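Local coordinates for Lmo2125 protein (Listeria monocytogenes serovar 1/2a, PDB 5TU0) that binds maltose as the extracellular solute-binding lipoprotein of a sugar transport system, probably handing the sugar to a membrane transporter, at residues Ile113-Lys122 against Glu327-Tyr336. The protein carries 2 engineered substitutions. Sequence-based numbering, arbitrary orientation.
Sequences IETLVLYYNK and ELTNAVIEQY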
loop_
_atom_site.group_PDB
_atom_site.type_symbol
_atom_site.label_atom_id
_atom_site.label_comp_id
_atom_site.label_asym_id
_atom_site.label_seq_id
_atom_site.Cartn_x
_atom_site.Cartn_y
_atom_site.Cartn_z
ATOM N N ILE A 113 -5.507 -4.531 -5.090
ATOM C CA ILE A 113 -4.452 -4.793 -4.114
ATOM C C ILE A 113 -3.164 -4.214 -4.642
ATOM O O ILE A 113 -2.974 -4.110 -5.835
ATOM C CB ILE A 113 -4.235 -6.297 -3.799
ATOM C CG1 ILE A 113 -3.877 -7.104 -5.068
ATOM C CG2 ILE A 113 -5.473 -6.860 -3.114
ATOM C CD1 ILE A 113 -3.147 -8.410 -4.797
ATOM N N GLU A 114 -2.298 -3.808 -3.731
ATOM C CA GLU A 114 -0.982 -3.337 -4.105
ATOM C C GLU A 114 -0.037 -3.413 -2.928
ATOM O O GLU A 114 -0.465 -3.423 -1.787
ATOM C CB GLU A 114 -1.011 -1.923 -4.689
ATOM C CG GLU A 114 -1.580 -0.844 -3.801
ATOM C CD GLU A 114 -1.303 0.556 -4.339
ATOM O OE1 GLU A 114 -0.905 0.700 -5.535
ATOM O OE2 GLU A 114 -1.463 1.517 -3.554
ATOM N N THR A 115 1.247 -3.517 -3.227
ATOM C CA THR A 115 2.248 -3.534 -2.196
ATOM C C THR A 115 3.564 -3.199 -2.872
ATOM O O THR A 115 3.634 -3.093 -4.108
ATOM C CB THR A 115 2.332 -4.898 -1.466
ATOM O OG1 THR A 115 3.213 -4.790 -0.340
ATOM C CG2 THR A 115 2.841 -6.003 -2.376
ATOM N N LEU A 116 4.584 -3.017 -2.059
ATOM C CA LEU A 116 5.913 -2.718 -2.544
ATOM C C LEU A 116 6.527 -3.905 -3.278
ATOM O O LEU A 116 6.276 -5.061 -2.952
ATOM C CB LEU A 116 6.821 -2.289 -1.394
ATOM C CG LEU A 116 6.500 -0.977 -0.694
ATOM C CD1 LEU A 116 7.558 -0.708 0.369
ATOM C CD2 LEU A 116 6.441 0.183 -1.669
ATOM N N VAL A 117 7.367 -3.587 -4.257
ATOM C CA VAL A 117 8.018 -4.574 -5.093
ATOM C C VAL A 117 9.456 -4.125 -5.345
ATOM O O VAL A 117 9.859 -3.036 -4.916
ATOM C CB VAL A 117 7.267 -4.752 -6.450
ATOM C CG1 VAL A 117 5.843 -5.261 -6.223
ATOM C CG2 VAL A 117 7.220 -3.454 -7.248
ATOM N N LEU A 118 10.224 -4.964 -6.024
ATOM C CA LEU A 118 11.598 -4.604 -6.403
ATOM C C LEU A 118 11.638 -4.292 -7.905
ATOM O O LEU A 118 11.347 -5.168 -8.742
ATOM C CB LEU A 118 12.566 -5.750 -6.126
ATOM C CG LEU A 118 14.030 -5.430 -6.449
ATOM C CD1 LEU A 118 14.633 -4.587 -5.331
ATOM C CD2 LEU A 118 14.860 -6.683 -6.676
ATOM N N TYR A 119 11.961 -3.050 -8.248
ATOM C CA TYR A 119 12.171 -2.663 -9.645
ATOM C C TYR A 119 13.642 -2.826 -9.912
ATOM O O TYR A 119 14.452 -2.537 -9.031
ATOM C CB TYR A 119 11.840 -1.198 -9.890
ATOM C CG TYR A 119 10.377 -0.881 -9.898
ATOM C CD1 TYR A 119 9.617 -1.102 -11.038
ATOM C CD2 TYR A 119 9.758 -0.311 -8.785
ATOM C CE1 TYR A 119 8.270 -0.806 -11.062
ATOM C CE2 TYR A 119 8.419 0.005 -8.804
ATOM C CZ TYR A 119 7.675 -0.249 -9.945
ATOM O OH TYR A 119 6.344 0.039 -9.970
ATOM N N TYR A 120 14.001 -3.299 -11.102
ATOM C CA TYR A 120 15.429 -3.400 -11.468
ATOM C C TYR A 120 15.587 -3.054 -12.937
ATOM O O TYR A 120 14.623 -3.109 -13.724
ATOM C CB TYR A 120 16.046 -4.779 -11.137
ATOM C CG TYR A 120 15.596 -5.915 -12.022
ATOM C CD1 TYR A 120 14.366 -6.530 -11.827
ATOM C CD2 TYR A 120 16.414 -6.388 -13.059
ATOM C CE1 TYR A 120 13.954 -7.563 -12.648
ATOM C CE2 TYR A 120 16.004 -7.429 -13.881
ATOM C CZ TYR A 120 14.773 -8.009 -13.665
ATOM O OH TYR A 120 14.352 -9.036 -14.472
ATOM N N ASN A 121 16.799 -2.679 -13.292
ATOM C CA ASN A 121 17.117 -2.281 -14.648
ATOM C C ASN A 121 17.731 -3.455 -15.407
ATOM O O ASN A 121 18.857 -3.880 -15.093
ATOM C CB ASN A 121 18.076 -1.099 -14.598
ATOM C CG ASN A 121 18.238 -0.425 -15.940
ATOM O OD1 ASN A 121 18.099 -1.063 -16.995
ATOM N ND2 ASN A 121 18.549 0.865 -15.913
ATOM N N LYS A 122 16.992 -3.969 -16.406
ATOM C CA LYS A 122 17.449 -5.098 -17.209
ATOM C C LYS A 122 18.691 -4.783 -18.057
ATOM O O LYS A 122 19.379 -5.709 -18.515
ATOM C CB LYS A 122 16.325 -5.640 -18.098
ATOM C CG LYS A 122 15.087 -6.110 -17.349
ATOM C CD LYS A 122 14.141 -6.825 -18.298
ATOM C CE LYS A 122 12.903 -7.321 -17.605
ATOM N NZ LYS A 122 12.025 -8.001 -18.588
ATOM N N GLU A 327 5.231 -8.382 -15.651
ATOM C CA GLU A 327 6.125 -8.424 -14.501
ATOM C C GLU A 327 5.634 -7.685 -13.262
ATOM O O GLU A 327 5.743 -8.216 -12.169
ATOM C CB GLU A 327 7.528 -7.973 -14.876
ATOM C CG GLU A 327 8.125 -8.869 -15.946
ATOM C CD GLU A 327 9.599 -8.648 -16.156
ATOM O OE1 GLU A 327 10.199 -7.857 -15.408
ATOM O OE2 GLU A 327 10.157 -9.287 -17.068
ATOM N N LEU A 328 5.099 -6.478 -13.425
ATOM C CA LEU A 328 4.634 -5.708 -12.264
ATOM C C LEU A 328 3.497 -6.446 -11.564
ATOM O O LEU A 328 3.483 -6.580 -10.336
ATOM C CB LEU A 328 4.195 -4.295 -12.659
ATOM C CG LEU A 328 3.643 -3.442 -11.501
ATOM C CD1 LEU A 328 4.683 -3.283 -10.389
ATOM C CD2 LEU A 328 3.153 -2.092 -12.015
ATOM N N THR A 329 2.565 -6.942 -12.364
ATOM C CA THR A 329 1.430 -7.696 -11.859
ATOM C C THR A 329 1.877 -8.948 -11.114
ATOM O O THR A 329 1.386 -9.208 -10.016
ATOM C CB THR A 329 0.493 -8.107 -12.997
ATOM O OG1 THR A 329 0.113 -6.936 -13.736
ATOM C CG2 THR A 329 -0.749 -8.805 -12.441
ATOM N N ASN A 330 2.820 -9.698 -11.695
ATOM C CA ASN A 330 3.340 -10.919 -11.067
ATOM C C ASN A 330 4.036 -10.610 -9.734
ATOM O O ASN A 330 3.819 -11.310 -8.745
ATOM C CB ASN A 330 4.342 -11.655 -11.981
ATOM C CG ASN A 330 3.688 -12.312 -13.190
ATOM O OD1 ASN A 330 2.469 -12.459 -13.271
ATOM N ND2 ASN A 330 4.510 -12.717 -14.134
ATOM N N ALA A 331 4.878 -9.575 -9.733
ATOM C CA ALA A 331 5.592 -9.151 -8.514
ATOM C C ALA A 331 4.632 -8.748 -7.402
ATOM O O ALA A 331 4.794 -9.157 -6.260
ATOM C CB ALA A 331 6.537 -8.008 -8.818
ATOM N N VAL A 332 3.639 -7.935 -7.739
ATOM C CA VAL A 332 2.624 -7.518 -6.768
ATOM C C VAL A 332 1.861 -8.709 -6.212
ATOM O O VAL A 332 1.701 -8.823 -5.006
ATOM C CB VAL A 332 1.617 -6.507 -7.374
ATOM C CG1 VAL A 332 0.404 -6.296 -6.446
ATOM C CG2 VAL A 332 2.320 -5.195 -7.644
ATOM N N ILE A 333 1.413 -9.610 -7.080
ATOM C CA ILE A 333 0.664 -10.792 -6.623
ATOM C C ILE A 333 1.500 -11.666 -5.679
ATOM O O ILE A 333 1.010 -12.123 -4.632
ATOM C CB ILE A 333 0.154 -11.623 -7.824
ATOM C CG1 ILE A 333 -0.928 -10.832 -8.584
ATOM C CG2 ILE A 333 -0.398 -12.963 -7.356
ATOM C CD1 ILE A 333 -1.339 -11.442 -9.916
ATOM N N GLU A 334 2.758 -11.890 -6.065
ATOM C CA GLU A 334 3.666 -12.724 -5.289
ATOM C C GLU A 334 4.014 -12.077 -3.965
ATOM O O GLU A 334 3.944 -12.721 -2.923
ATOM C CB GLU A 334 4.951 -12.994 -6.087
ATOM C CG GLU A 334 5.942 -13.939 -5.428
ATOM C CD GLU A 334 5.377 -15.330 -5.186
ATOM O OE1 GLU A 334 4.547 -15.805 -5.999
ATOM O OE2 GLU A 334 5.789 -15.952 -4.179
ATOM N N GLN A 335 4.364 -10.800 -4.000
ATOM C CA GLN A 335 4.749 -10.102 -2.774
ATOM C C GLN A 335 3.560 -9.936 -1.817
ATOM O O GLN A 335 3.712 -10.013 -0.598
ATOM C CB GLN A 335 5.372 -8.744 -3.085
ATOM C CG GLN A 335 6.008 -8.097 -1.876
ATOM C CD GLN A 335 7.160 -8.920 -1.330
ATOM O OE1 GLN A 335 7.990 -9.424 -2.081
ATOM N NE2 GLN A 335 7.211 -9.057 -0.019
ATOM N N TYR A 336 2.368 -9.756 -2.371
ATOM C CA TYR A 336 1.174 -9.560 -1.538
ATOM C C TYR A 336 0.940 -10.749 -0.593
ATOM O O TYR A 336 0.393 -10.579 0.498
ATOM C CB TYR A 336 -0.050 -9.291 -2.425
ATOM C CG TYR A 336 -1.205 -8.669 -1.703
ATOM C CD1 TYR A 336 -1.228 -7.295 -1.445
ATOM C CD2 TYR A 336 -2.283 -9.432 -1.297
ATOM C CE1 TYR A 336 -2.303 -6.710 -0.801
ATOM C CE2 TYR A 336 -3.357 -8.857 -0.655
ATOM C CZ TYR A 336 -3.354 -7.503 -0.402
ATOM O OH TYR A 336 -4.433 -6.962 0.248
#
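Ile113 lies over one face of the Tyr336 ring. Its CB makes a CH-pi contact, 3.8 Å from the ring centroid and 20° off the normal. CG2 of Ile113 sits over the phenol end, 3.5 Å from Tyr336 CZ. With chi1 at 59° and an extended chi2, Ile113 CD1 reaches the CG end. Glu114 O meets the ring edge in plane. Glu114 turns its CB away from the helix, and its side chain touches the bound maltose. The methyl CG2 of Thr115 rests on Gln335 CB, 3.8 Å away. Val117 turns both methyls to the helix: CG1 meets Ala331 CB at 3.8 Å, and CG2 reaches Leu328 CD1. That leucine methyl also lies 3.7 Å from Tyr119 OH, which is hydrogen-bonded to Gly239 O. At the far end two extended chains reach toward each other, and Lys122 NZ bridges to Glu327 OE2 at 2.7 Å, from above the carboxylate plane. Glu327 OE1 is held by Val255 N, and Tyr336 OH by Asp96 and Gln99. Helix 327-336 runs roughly antiparallel to strand 117-121, at 149°. It thus packs on strand 105-121 of the mixed sheet, which carries Glu114 into the sugar pocket. Val255 and Val311 add apolar packing, and helix 315-323 lies against Ile333.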